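Local coordinates for protein kinase A regulatory subunit, putative (PDB 6FTF) that binds 7-cyano-7-deazainosine in two cyclic nucleotide-binding domains and probably serves as the regulatory subunit of a cAMP-independent protein kinase A, at residues A[210-215]-A[246-251]; A[195-200]-A[242-247]. One frame throughout, in Å; residues are numbered along the deposited sequence. Where two conformers were deposited one is given.

From the N terminus, the chain leaves strand 191-193 and enters loop 195-200, which opens contact 2. Strand 209-215 follows and opens contact 1. After helix 235-240, loop 242-247 returns to 195-200 and closes the loop of contact 2. The chain then runs straight into strand 247-250, which pairs with 210-215 and closes contact 1. The two closures therefore cross. They share Ala246 and Asp247. The carboxylate of Asp247 serves both, with OD2 toward Arg215 and OD1 toward Tyr195. Contact 1 pairs two adjacent strands, 209-215 and 247-250, of one sheet. Contact 2 joins the loop after helix 235-240 to the loop after strand 191-193. Both touch 7-cyano-7-deazainosine.

Contact 1. Residues A[210-215]-A[246-251]; sequences VEVIGR and ADVVAT. With 7CI (7-cyano-7-deazainosine), chain E.
Arg215 and Asp247 meet because each side chain leaves with CG beside the backbone N, anti to the carbonyl carbon (chi1 -60° and -55°). The arginine then bends at chi2. It approaches end-on, and NH1 and NH2 both reach Asp247 OD2 at 2.9 Å. This is a salt bridge with two nitrogens on one oxygen, which lies close to the guanidinium plane. Both N-H groups come from the same face of the carboxylate, and the two planes are 35° apart. NH1 also bonds to Gly214 O, which helps fix the rotation of the guanidinium. Asp247 OD1 has its own partner, Tyr195 N.

The backbones form an antiparallel ladder. Glu211 pairs with Val249 and Ile213 with Asp247 as hydrogen-bonded pairs. Glu211 N lies 2.9 Å from Val249 O.

Side chains sort onto two faces. Val210, Val212 and Val248 share one. Val248 CG2 is 3.5 Å from the ligand sugar oxygen O1, while its CG1 packs on Val210 CG2 at 3.7 Å. Val212 CG1 touches the base of 7-cyano-7-deazainosine and also lies 3.6 Å from CB of Ala246, just before the strand. On the other face, Ile213 CD1 meets Val249 CG2 at 3.8 Å. Glu211 runs alongside Val249, and its carboxylate continues to a salt bridge with Lys223.

One face thus lines the nucleoside pocket, an arrangement typical of the antiparallel beta-barrel of cyclic nucleotide-binding domains.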
loop_
_atom_site.group_PDB
_atom_site.type_symbol
_atom_site.label_atom_id
_atom_site.label_comp_id
_atom_site.label_asym_id
_atom_site.label_seq_id
_atom_site.Cartn_x
_atom_site.Cartn_y
_atom_site.Cartn_z
ATOM N N VAL A 210 -13.593 17.227 -8.959
ATOM C CA VAL A 210 -14.504 16.838 -7.889
ATOM C C VAL A 210 -14.819 18.046 -7.025
ATOM O O VAL A 210 -14.070 19.021 -6.985
ATOM C CB VAL A 210 -13.939 15.696 -6.996
ATOM C CG1 VAL A 210 -13.562 14.491 -7.856
ATOM C CG2 VAL A 210 -12.738 16.183 -6.170
ATOM N N GLU A 211 -15.924 17.951 -6.289
ATOM C CA GLU A 211 -16.292 18.943 -5.288
ATOM C C GLU A 211 -16.417 18.272 -3.929
ATOM O O GLU A 211 -16.879 17.140 -3.822
ATOM C CB GLU A 211 -17.604 19.665 -5.638
ATOM C CG GLU A 211 -18.826 18.763 -5.772
ATOM C CD GLU A 211 -20.078 19.490 -6.270
ATOM O OE1 GLU A 211 -21.155 18.839 -6.359
ATOM O OE2 GLU A 211 -19.999 20.700 -6.579
ATOM N N VAL A 212 -15.980 18.986 -2.906
ATOM C CA VAL A 212 -16.029 18.534 -1.518
ATOM C C VAL A 212 -17.188 19.264 -0.857
ATOM O O VAL A 212 -17.256 20.492 -0.932
ATOM C CB VAL A 212 -14.707 18.859 -0.809
ATOM C CG1 VAL A 212 -14.746 18.434 0.638
ATOM C CG2 VAL A 212 -13.538 18.187 -1.502
ATOM N N ILE A 213 -18.066 18.523 -0.188
ATOM C CA ILE A 213 -19.304 19.070 0.348
ATOM C C ILE A 213 -19.385 18.729 1.833
ATOM O O ILE A 213 -19.536 17.558 2.207
ATOM C CB ILE A 213 -20.522 18.546 -0.422
ATOM C CG1 ILE A 213 -20.381 18.901 -1.910
ATOM C CG2 ILE A 213 -21.816 19.096 0.149
ATOM C CD1 ILE A 213 -21.426 18.264 -2.783
ATOM N N GLY A 214 -19.277 19.757 2.677
ATOM C CA GLY A 214 -19.405 19.625 4.113
ATOM C C GLY A 214 -20.829 19.894 4.561
ATOM O O GLY A 214 -21.777 19.779 3.782
ATOM N N ARG A 215 -20.979 20.291 5.824
ATOM C CA ARG A 215 -22.283 20.576 6.405
ATOM C C ARG A 215 -22.203 21.886 7.165
ATOM O O ARG A 215 -21.254 22.109 7.922
ATOM C CB ARG A 215 -22.703 19.450 7.363
ATOM C CG ARG A 215 -22.819 18.076 6.699
ATOM C CD ARG A 215 -23.963 18.004 5.690
ATOM N NE ARG A 215 -24.111 16.668 5.122
ATOM C CZ ARG A 215 -23.510 16.230 4.016
ATOM N NH1 ARG A 215 -22.697 17.003 3.324
ATOM N NH2 ARG A 215 -23.730 14.992 3.603
ATOM N N ALA A 246 -16.921 14.742 4.854
ATOM C CA ALA A 246 -17.445 15.431 3.690
ATOM C C ALA A 246 -17.812 14.411 2.631
ATOM O O ALA A 246 -17.255 13.312 2.596
ATOM C CB ALA A 246 -16.402 16.383 3.103
ATOM N N ASP A 247 -18.752 14.795 1.773
ATOM C CA ASP A 247 -18.942 14.092 0.522
ATOM C C ASP A 247 -17.884 14.574 -0.459
ATOM O O ASP A 247 -17.469 15.729 -0.428
ATOM C CB ASP A 247 -20.299 14.414 -0.092
ATOM C CG ASP A 247 -21.460 14.142 0.838
ATOM O OD1 ASP A 247 -21.641 12.979 1.231
ATOM O OD2 ASP A 247 -22.225 15.101 1.130
ATOM N N VAL A 248 -17.503 13.706 -1.391
ATOM C CA VAL A 248 -16.702 14.100 -2.543
ATOM C C VAL A 248 -17.443 13.610 -3.770
ATOM O O VAL A 248 -17.714 12.406 -3.889
ATOM C CB VAL A 248 -15.275 13.533 -2.492
ATOM C CG1 VAL A 248 -14.511 14.017 -3.701
ATOM C CG2 VAL A 248 -14.589 13.939 -1.190
ATOM N N VAL A 249 -17.816 14.541 -4.647
ATOM C CA VAL A 249 -18.717 14.270 -5.763
ATOM C C VAL A 249 -18.012 14.620 -7.066
ATOM O O VAL A 249 -17.430 15.700 -7.184
ATOM C CB VAL A 249 -20.018 15.087 -5.626
ATOM C CG1 VAL A 249 -20.995 14.740 -6.746
ATOM C CG2 VAL A 249 -20.639 14.859 -4.253
ATOM N N ALA A 250 -18.107 13.751 -8.070
ATOM C CA ALA A 250 -17.537 14.064 -9.380
ATOM C C ALA A 250 -18.317 15.204 -10.030
ATOM O O ALA A 250 -19.547 15.167 -10.100
ATOM C CB ALA A 250 -17.597 12.840 -10.284
ATOM N N THR A 251 -17.619 16.240 -10.489
ATOM C CA THR A 251 -18.279 17.308 -11.244
ATOM C C THR A 251 -18.102 17.167 -12.753
ATOM O O THR A 251 -18.796 17.869 -13.508
ATOM C CB THR A 251 -17.791 18.699 -10.818
ATOM O OG1 THR A 251 -16.412 18.859 -11.156
ATOM C CG2 THR A 251 -18.007 18.939 -9.338
HETATM C C1 7CI E . -11.852 15.804 1.782
HETATM N N1 7CI E . -12.132 16.950 2.728
HETATM O O1 7CI E . -12.947 14.915 1.780
HETATM C C2 7CI E . -11.685 18.182 2.552
HETATM N N2 7CI E . -10.956 18.693 1.531
HETATM O O2 7CI E . -10.008 14.476 1.122
HETATM C C3 7CI E . -10.700 20.017 1.539
HETATM N N3 7CI E . -11.095 20.822 2.618
HETATM O O3 7CI E . -10.386 12.833 3.183
HETATM C C4 7CI E . -11.798 20.315 3.677
HETATM N N4 7CI E . -14.034 18.539 6.774
HETATM C C5 7CI E . -12.152 18.949 3.663
HETATM O O5 7CI E . -12.070 21.108 4.622
HETATM C C6 7CI E . -12.910 18.054 4.530
HETATM C C7 7CI E . -12.856 16.834 3.869
HETATM C C8 7CI E . -13.523 18.326 5.752
HETATM C C9 7CI E . -10.671 15.003 2.210
HETATM C C10 7CI E . -11.264 13.991 3.044
HETATM C C11 7CI E . -12.527 13.634 2.230
HETATM C C12 7CI E . -13.684 12.972 3.083
HETATM O O4 7CI E . -13.879 13.683 4.255
#

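Contact 2. Residues A[195-200]-A[242-247]; sequences YGEEGE and HRTVAD. With 7CI (7-cyano-7-deazainosine), chain E.
Gly196, Glu197 and Thr244 join two loops of the cyclic nucleotide-binding domain. Segment 242-247 is consistent with the end of its phosphate-binding cassette, although the bound ligand has no phosphate.

Backbone bonds come first. Gly196 N donates to Thr244 O at 2.9 Å, from above the carbonyl plane. Thr244 N donates to Glu197 O at 2.8 Å, in the carbonyl plane. Val245 N and Ala246 N make weak bonds to O4 of 7-cyano-7-deazainosine.

Side chains add further bonds. Thr244 OG1 sits between its own backbone N and carbonyl carbon (chi1 59°), where it accepts from Glu197 N at 2.9 Å. OG1 also bonds to His194 O. Tyr195 N meets Asp247 OD1 at 2.8 Å in an almost straight bond (178°).

Apolar contact is slight. Thr244 CG2 rests on Gly199 CA at 3.6 Å.

The Arg243 guanidinium takes part in both hydrogen bonds and a salt bridge. Glu198 N lies over the centre of one guanidinium face. NE and NH2 both hold Gly196 O side-on, with NE at 3.0 Å. The salt bridge to Glu198 is long, 3.5 Å from Arg243 NH1 to Glu198 OE2. Two waters reinforce it, each accepting from NH1 and donating to a different carboxylate oxygen of Glu198.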
loop_
_atom_site.group_PDB
_atom_site.type_symbol
_atom_site.label_atom_id
_atom_site.label_comp_id
_atom_site.label_asym_id
_atom_site.label_seq_id
_atom_site.Cartn_x
_atom_site.Cartn_y
_atom_site.Cartn_z
ATOM N N TYR A 195 -20.254 11.384 3.065
ATOM C CA TYR A 195 -20.149 11.801 4.457
ATOM C C TYR A 195 -20.610 10.693 5.385
ATOM O O TYR A 195 -21.598 10.017 5.107
ATOM C CB TYR A 195 -21.072 13.014 4.615
ATOM C CG TYR A 195 -21.140 13.618 5.995
ATOM C CD1 TYR A 195 -21.921 13.065 6.982
ATOM C CD2 TYR A 195 -20.435 14.774 6.305
ATOM C CE1 TYR A 195 -21.990 13.626 8.246
ATOM C CE2 TYR A 195 -20.504 15.340 7.561
ATOM C CZ TYR A 195 -21.281 14.761 8.512
ATOM O OH TYR A 195 -21.382 15.313 9.770
ATOM N N GLY A 196 -19.923 10.538 6.513
ATOM C CA GLY A 196 -20.394 9.678 7.578
ATOM C C GLY A 196 -20.035 8.222 7.468
ATOM O O GLY A 196 -20.595 7.408 8.218
ATOM N N GLU A 197 -19.078 7.866 6.632
ATOM C CA GLU A 197 -18.701 6.474 6.426
ATOM C C GLU A 197 -17.316 6.196 6.993
ATOM O O GLU A 197 -16.578 7.084 7.372
ATOM C CB GLU A 197 -18.822 6.037 4.957
ATOM C CG GLU A 197 -18.069 6.832 3.907
ATOM C CD GLU A 197 -18.474 6.428 2.449
ATOM O OE1 GLU A 197 -19.481 5.700 2.321
ATOM O OE2 GLU A 197 -17.822 6.819 1.434
ATOM N N GLU A 198 -16.983 4.906 7.051
ATOM C CA GLU A 198 -15.743 4.461 7.672
ATOM C C GLU A 198 -14.530 5.149 7.088
ATOM O O GLU A 198 -13.583 5.485 7.813
ATOM C CB GLU A 198 -15.618 2.950 7.479
ATOM C CG GLU A 198 -14.638 2.251 8.390
ATOM C CD GLU A 198 -15.205 2.006 9.770
ATOM O OE1 GLU A 198 -14.600 2.489 10.750
ATOM O OE2 GLU A 198 -16.257 1.340 9.869
ATOM N N GLY A 199 -14.513 5.345 5.792
ATOM C CA GLY A 199 -13.389 6.038 5.216
ATOM C C GLY A 199 -12.218 5.093 5.061
ATOM O O GLY A 199 -11.265 5.089 5.844
ATOM N N GLU A 200 -12.315 4.284 4.022
ATOM C CA GLU A 200 -11.464 3.139 3.771
ATOM C C GLU A 200 -10.579 3.348 2.552
ATOM O O GLU A 200 -9.678 2.530 2.300
ATOM C CB GLU A 200 -12.407 1.923 3.605
ATOM C CG GLU A 200 -12.041 0.785 2.676
ATOM C CD GLU A 200 -12.453 -0.551 3.244
ATOM O OE1 GLU A 200 -13.550 -0.607 3.838
ATOM O OE2 GLU A 200 -11.703 -1.537 3.097
ATOM N N HIS A 242 -10.926 9.093 11.925
ATOM C CA HIS A 242 -12.337 9.426 12.105
ATOM C C HIS A 242 -13.109 9.054 10.843
ATOM O O HIS A 242 -12.526 8.835 9.776
ATOM C CB HIS A 242 -12.535 10.903 12.486
ATOM C CG HIS A 242 -11.955 11.869 11.499
ATOM N ND1 HIS A 242 -12.512 12.099 10.263
ATOM C CD2 HIS A 242 -10.849 12.651 11.557
ATOM C CE1 HIS A 242 -11.770 12.973 9.604
ATOM N NE2 HIS A 242 -10.756 13.327 10.368
ATOM N N ARG A 243 -14.431 8.984 10.968
ATOM C CA ARG A 243 -15.284 8.734 9.814
ATOM C C ARG A 243 -15.264 9.940 8.880
ATOM O O ARG A 243 -14.840 11.029 9.232
ATOM C CB ARG A 243 -16.705 8.379 10.269
ATOM C CG ARG A 243 -16.778 7.076 11.059
ATOM C CD ARG A 243 -18.186 6.727 11.466
ATOM N NE ARG A 243 -18.997 6.168 10.385
ATOM C CZ ARG A 243 -19.095 4.872 10.104
ATOM N NH1 ARG A 243 -18.389 3.978 10.748
ATOM N NH2 ARG A 243 -19.917 4.469 9.145
ATOM N N THR A 244 -15.742 9.743 7.661
ATOM C CA THR A 244 -15.643 10.802 6.661
ATOM C C THR A 244 -16.498 11.998 7.048
ATOM O O THR A 244 -17.621 11.866 7.544
ATOM C CB THR A 244 -16.015 10.293 5.270
ATOM O OG1 THR A 244 -17.340 9.794 5.315
ATOM C CG2 THR A 244 -15.070 9.208 4.781
ATOM N N VAL A 245 -15.937 13.174 6.824
ATOM C CA VAL A 245 -16.519 14.433 7.241
ATOM C C VAL A 245 -17.004 15.261 6.074
ATOM O O VAL A 245 -17.463 16.391 6.273
ATOM C CB VAL A 245 -15.544 15.218 8.141
ATOM C CG1 VAL A 245 -15.436 14.539 9.497
ATOM C CG2 VAL A 245 -14.158 15.290 7.510
ATOM N N ALA A 246 -16.921 14.742 4.854
ATOM C CA ALA A 246 -17.445 15.431 3.690
ATOM C C ALA A 246 -17.812 14.411 2.631
ATOM O O ALA A 246 -17.255 13.312 2.596
ATOM C CB ALA A 246 -16.402 16.383 3.103
ATOM N N ASP A 247 -18.752 14.795 1.773
ATOM C CA ASP A 247 -18.942 14.092 0.522
ATOM C C ASP A 247 -17.884 14.574 -0.459
ATOM O O ASP A 247 -17.469 15.729 -0.428
ATOM C CB ASP A 247 -20.299 14.414 -0.092
ATOM C CG ASP A 247 -21.460 14.142 0.838
ATOM O OD1 ASP A 247 -21.641 12.979 1.231
ATOM O OD2 ASP A 247 -22.225 15.101 1.130
HETATM C C1 7CI E . -11.852 15.804 1.782
HETATM N N1 7CI E . -12.132 16.950 2.728
HETATM O O1 7CI E . -12.947 14.915 1.780
HETATM C C2 7CI E . -11.685 18.182 2.552
HETATM N N2 7CI E . -10.956 18.693 1.531
HETATM O O2 7CI E . -10.008 14.476 1.122
HETATM C C3 7CI E . -10.700 20.017 1.539
HETATM N N3 7CI E . -11.095 20.822 2.618
HETATM O O3 7CI E . -10.386 12.833 3.183
HETATM C C4 7CI E . -11.798 20.315 3.677
HETATM N N4 7CI E . -14.034 18.539 6.774
HETATM C C5 7CI E . -12.152 18.949 3.663
HETATM O O5 7CI E . -12.070 21.108 4.622
HETATM C C6 7CI E . -12.910 18.054 4.530
HETATM C C7 7CI E . -12.856 16.834 3.869
HETATM C C8 7CI E . -13.523 18.326 5.752
HETATM C C9 7CI E . -10.671 15.003 2.210
HETATM C C10 7CI E . -11.264 13.991 3.044
HETATM C C11 7CI E . -12.527 13.634 2.230
HETATM C C12 7CI E . -13.684 12.972 3.083
HETATM O O4 7CI E . -13.879 13.683 4.255
HETATM O O HOH W 1 -16.270 4.191 12.604
HETATM O O HOH W 2 -19.238 1.171 10.371
#